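Local coordinates for ABC transporter substrate binding protein (Ribose) (Agrobacterium vitis, PDB 5DKV) that binds alpha-D-tagatopyranose and probably serves as the sugar-capturing solute-binding protein of an ABC transporter, at residues S245-A255 with S265-Q274. Numbering follows the deposited sequence.
With T6T (alpha-D-tagatopyranose), chain E.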
loop_
_atom_site.group_PDB
_atom_site.type_symbol
_atom_site.label_atom_id
_atom_site.label_comp_id
_atom_site.label_asym_id
_atom_site.label_seq_id
_atom_site.Cartn_x
_atom_site.Cartn_y
_atom_site.Cartn_z
ATOM N N SER A 245 20.185 -12.898 -10.506
ATOM C CA SER A 245 19.059 -12.398 -11.279
ATOM C C SER A 245 18.529 -13.487 -12.191
ATOM O O SER A 245 19.303 -14.135 -12.911
ATOM C CB SER A 245 19.452 -11.178 -12.094
ATOM O OG SER A 245 18.344 -10.748 -12.864
ATOM N N GLY A 246 17.221 -13.712 -12.130
ATOM C CA GLY A 246 16.564 -14.733 -12.927
ATOM C C GLY A 246 16.582 -16.136 -12.330
ATOM O O GLY A 246 15.831 -17.014 -12.749
ATOM N N THR A 247 17.466 -16.359 -11.372
ATOM C CA THR A 247 17.558 -17.646 -10.680
ATOM C C THR A 247 16.706 -17.655 -9.414
ATOM O O THR A 247 15.918 -18.572 -9.186
ATOM C CB THR A 247 19.007 -17.963 -10.335
ATOM O OG1 THR A 247 19.760 -18.000 -11.553
ATOM C CG2 THR A 247 19.116 -19.308 -9.616
ATOM N N ILE A 248 16.883 -16.641 -8.580
ATOM C CA ILE A 248 15.980 -16.426 -7.455
ATOM C C ILE A 248 14.848 -15.569 -7.986
ATOM O O ILE A 248 15.079 -14.433 -8.359
ATOM C CB ILE A 248 16.657 -15.736 -6.266
ATOM C CG1 ILE A 248 17.818 -16.578 -5.709
ATOM C CG2 ILE A 248 15.657 -15.472 -5.162
ATOM C CD1 ILE A 248 18.698 -15.809 -4.689
ATOM N N LYS A 249 13.629 -16.114 -7.993
ATOM C CA LYS A 249 12.500 -15.440 -8.627
ATOM C C LYS A 249 11.996 -14.394 -7.652
ATOM O O LYS A 249 11.982 -14.618 -6.438
ATOM C CB LYS A 249 11.383 -16.423 -8.985
ATOM C CG LYS A 249 11.819 -17.584 -9.894
ATOM C CD LYS A 249 12.405 -17.095 -11.202
ATOM C CE LYS A 249 12.692 -18.272 -12.165
ATOM N NZ LYS A 249 13.297 -17.805 -13.443
ATOM N N VAL A 250 11.560 -13.258 -8.180
ATOM C CA VAL A 250 11.042 -12.189 -7.342
ATOM C C VAL A 250 9.660 -11.774 -7.785
ATOM O O VAL A 250 9.412 -11.539 -8.976
ATOM C CB VAL A 250 11.967 -10.955 -7.366
ATOM C CG1 VAL A 250 11.392 -9.803 -6.496
ATOM C CG2 VAL A 250 13.379 -11.327 -6.926
ATOM N N VAL A 251 8.750 -11.711 -6.812
ATOM C CA VAL A 251 7.451 -11.095 -7.000
ATOM C C VAL A 251 7.441 -9.905 -6.071
ATOM O O VAL A 251 7.668 -10.027 -4.877
ATOM C CB VAL A 251 6.258 -12.051 -6.700
ATOM C CG1 VAL A 251 4.932 -11.309 -6.738
ATOM C CG2 VAL A 251 6.245 -13.177 -7.700
ATOM N N ALA A 252 7.192 -8.741 -6.658
ATOM C CA ALA A 252 7.259 -7.490 -5.945
ATOM C C ALA A 252 5.914 -6.821 -5.934
ATOM O O ALA A 252 5.298 -6.636 -6.978
ATOM C CB ALA A 252 8.277 -6.576 -6.583
ATOM N N PHE A 253 5.468 -6.442 -4.747
ATOM C CA PHE A 253 4.275 -5.630 -4.610
ATOM C C PHE A 253 4.598 -4.195 -4.957
ATOM O O PHE A 253 5.708 -3.736 -4.716
ATOM C CB PHE A 253 3.728 -5.701 -3.181
ATOM C CG PHE A 253 2.223 -5.802 -3.106
ATOM C CD1 PHE A 253 1.584 -7.001 -3.312
ATOM C CD2 PHE A 253 1.447 -4.678 -2.803
ATOM C CE1 PHE A 253 0.224 -7.105 -3.249
ATOM C CE2 PHE A 253 0.064 -4.784 -2.725
ATOM C CZ PHE A 253 -0.544 -5.991 -2.943
ATOM N N ASP A 254 3.609 -3.501 -5.515
ATOM C CA ASP A 254 3.702 -2.112 -5.975
ATOM C C ASP A 254 4.495 -2.019 -7.276
ATOM O O ASP A 254 5.056 -3.013 -7.751
ATOM C CB ASP A 254 4.261 -1.184 -4.882
ATOM C CG ASP A 254 3.308 -1.068 -3.697
ATOM O OD1 ASP A 254 3.723 -1.353 -2.541
ATOM O OD2 ASP A 254 2.124 -0.707 -3.944
ATOM N N ALA A 255 4.450 -0.847 -7.897
ATOM C CA ALA A 255 4.986 -0.689 -9.257
ATOM C C ALA A 255 5.693 0.653 -9.440
ATOM O O ALA A 255 5.242 1.516 -10.205
ATOM C CB ALA A 255 3.878 -0.853 -10.267
ATOM N N SER A 265 14.894 -7.150 -17.604
ATOM C CA SER A 265 16.158 -7.840 -17.379
ATOM C C SER A 265 15.979 -9.209 -16.734
ATOM O O SER A 265 16.931 -9.970 -16.605
ATOM C CB SER A 265 17.056 -6.999 -16.484
ATOM O OG SER A 265 16.581 -7.087 -15.150
ATOM N N GLY A 266 14.771 -9.504 -16.281
ATOM C CA GLY A 266 14.494 -10.794 -15.677
ATOM C C GLY A 266 14.693 -10.797 -14.168
ATOM O O GLY A 266 14.490 -11.825 -13.515
ATOM N N LEU A 267 15.046 -9.642 -13.607
ATOM C CA LEU A 267 15.323 -9.562 -12.178
ATOM C C LEU A 267 14.065 -9.790 -11.354
ATOM O O LEU A 267 14.134 -10.400 -10.295
ATOM C CB LEU A 267 15.951 -8.224 -11.828
ATOM C CG LEU A 267 16.276 -7.986 -10.346
ATOM C CD1 LEU A 267 17.206 -9.066 -9.784
ATOM C CD2 LEU A 267 16.903 -6.587 -10.165
ATOM N N ILE A 268 12.925 -9.299 -11.831
ATOM C CA ILE A 268 11.642 -9.578 -11.183
ATOM C C ILE A 268 10.739 -10.190 -12.232
ATOM O O ILE A 268 10.863 -9.861 -13.421
ATOM C CB ILE A 268 10.993 -8.324 -10.537
ATOM C CG1 ILE A 268 10.500 -7.333 -11.580
ATOM C CG2 ILE A 268 12.000 -7.631 -9.616
ATOM C CD1 ILE A 268 9.656 -6.207 -10.977
ATOM N N ASP A 269 9.878 -11.118 -11.801
ATOM C CA ASP A 269 8.962 -11.806 -12.697
ATOM C C ASP A 269 7.587 -11.133 -12.765
ATOM O O ASP A 269 6.972 -11.111 -13.833
ATOM C CB ASP A 269 8.791 -13.263 -12.273
ATOM C CG ASP A 269 9.838 -14.178 -12.899
ATOM O OD1 ASP A 269 10.962 -13.706 -13.161
ATOM O OD2 ASP A 269 9.525 -15.362 -13.141
ATOM N N PHE A 270 7.104 -10.613 -11.631
ATOM C CA PHE A 270 5.818 -9.939 -11.571
ATOM C C PHE A 270 5.883 -8.763 -10.621
ATOM O O PHE A 270 6.500 -8.850 -9.563
ATOM C CB PHE A 270 4.698 -10.884 -11.105
ATOM C CG PHE A 270 4.507 -12.078 -11.983
ATOM C CD1 PHE A 270 3.737 -11.981 -13.118
ATOM C CD2 PHE A 270 5.084 -13.299 -11.663
ATOM C CE1 PHE A 270 3.546 -13.044 -13.933
ATOM C CE2 PHE A 270 4.914 -14.390 -12.485
ATOM C CZ PHE A 270 4.134 -14.276 -13.620
ATOM N N ALA A 271 5.223 -7.687 -11.005
ATOM C CA ALA A 271 4.948 -6.584 -10.101
ATOM C C ALA A 271 3.450 -6.503 -9.918
ATOM O O ALA A 271 2.702 -6.470 -10.890
ATOM C CB ALA A 271 5.512 -5.277 -10.642
ATOM N N ILE A 272 3.009 -6.504 -8.666
ATOM C CA ILE A 272 1.589 -6.388 -8.349
ATOM C C ILE A 272 1.248 -4.913 -8.055
ATOM O O ILE A 272 1.448 -4.427 -6.952
ATOM C CB ILE A 272 1.181 -7.281 -7.144
ATOM C CG1 ILE A 272 1.732 -8.715 -7.259
ATOM C CG2 ILE A 272 -0.345 -7.280 -7.004
ATOM C CD1 ILE A 272 1.420 -9.392 -8.548
ATOM N N ALA A 273 0.790 -4.192 -9.080
ATOM C CA ALA A 273 0.425 -2.773 -8.961
ATOM C C ALA A 273 -0.895 -2.629 -8.215
ATOM O O ALA A 273 -1.891 -3.227 -8.577
ATOM C CB ALA A 273 0.330 -2.106 -10.357
ATOM N N GLN A 274 -0.915 -1.841 -7.152
ATOM C CA GLN A 274 -2.166 -1.347 -6.645
ATOM C C GLN A 274 -2.636 -0.246 -7.577
ATOM O O GLN A 274 -1.976 0.060 -8.569
ATOM C CB GLN A 274 -1.997 -0.821 -5.224
ATOM C CG GLN A 274 -1.450 -1.863 -4.237
ATOM C CD GLN A 274 -1.425 -1.334 -2.832
ATOM O OE1 GLN A 274 -2.443 -1.330 -2.175
ATOM N NE2 GLN A 274 -0.260 -0.874 -2.370
HETATM O O3 T6T E . 2.498 -0.733 -0.286
HETATM C C3 T6T E . 2.179 0.638 -0.094
HETATM C C4 T6T E . 1.085 0.742 0.879
HETATM O O4 T6T E . -0.108 0.062 0.339
HETATM C C5 T6T E . 1.481 0.165 2.166
HETATM O O5 T6T E . 0.470 0.363 3.169
HETATM C C6 T6T E . 2.718 0.840 2.733
HETATM O O6 T6T E . 3.793 0.777 1.749
HETATM C C2 T6T E . 3.405 1.372 0.483
HETATM O O2 T6T E . 3.053 2.726 0.636
HETATM C C1 T6T E . 4.641 1.238 -0.315
HETATM O O1 T6T E . 4.494 1.750 -1.601
HETATM O O HOH W 1 17.758 -12.031 -15.308
HETATM O O HOH W 2 18.936 -8.513 -14.108
HETATM O O HOH W 3 15.424 -12.626 -10.270
HETATM O O HOH W 4 10.996 -16.814 -14.713
HETATM O O HOH W 5 12.434 -12.858 -10.909
#
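One face of the F253 ring carries I272 O, 4.1 Å above the ring plane and displaced from the ring centre, while Q274 NE2 lies in plane at the ring's edge. Q274 CG comes in obliquely to F253 CE2 at 3.6 Å, the two side chains crossing at about a right angle with the Q274 amide plane 57° from the ring. Beside them, the I272 branch anti to its backbone N, CG2, meets F253 CE1. The F270 ring offers an edge instead, its CD2 touching V251 CG2. The Q274 amide is also fixed by polar bonds: NE2 donates to the syn lone pair of D254 OD2 at 2.9 Å, only 3° out of the amide plane, and to O4 of the tagatose, whereas OE1 is bonded to S140 OG. D254 OD1 accepts from the sugar's O3 at 2.6 Å and OD2 also bonds Y322 OH, so one carboxylate couples sugar, glutamine and tyrosine. The segments are neighbouring parallel strands, 249-253 and 270-273, of a beta-alpha-beta unit linked through helix 259-264, and their C-terminal ends deliver D254 and Q274 to the sugar pocket, as in periplasmic binding proteins. Backbone bonds alternate between them: A252 N to F270 O, nearly straight, then I272 N to A252 O, then D254 N to I272 O, bent and 42° out of the carbonyl plane. D269 N closes the other end on V250 O. There water takes over: one molecule links K249 NZ to D269 OD2, which stand 4.5 Å apart, too far for a direct salt bridge. K249, bent at chi2, also sends NZ back to G246 O at 2.7 Å. S245 OG packs against L267 CA, and two waters bridge this hydroxyl to S265, one through its carbonyl and one through its OG.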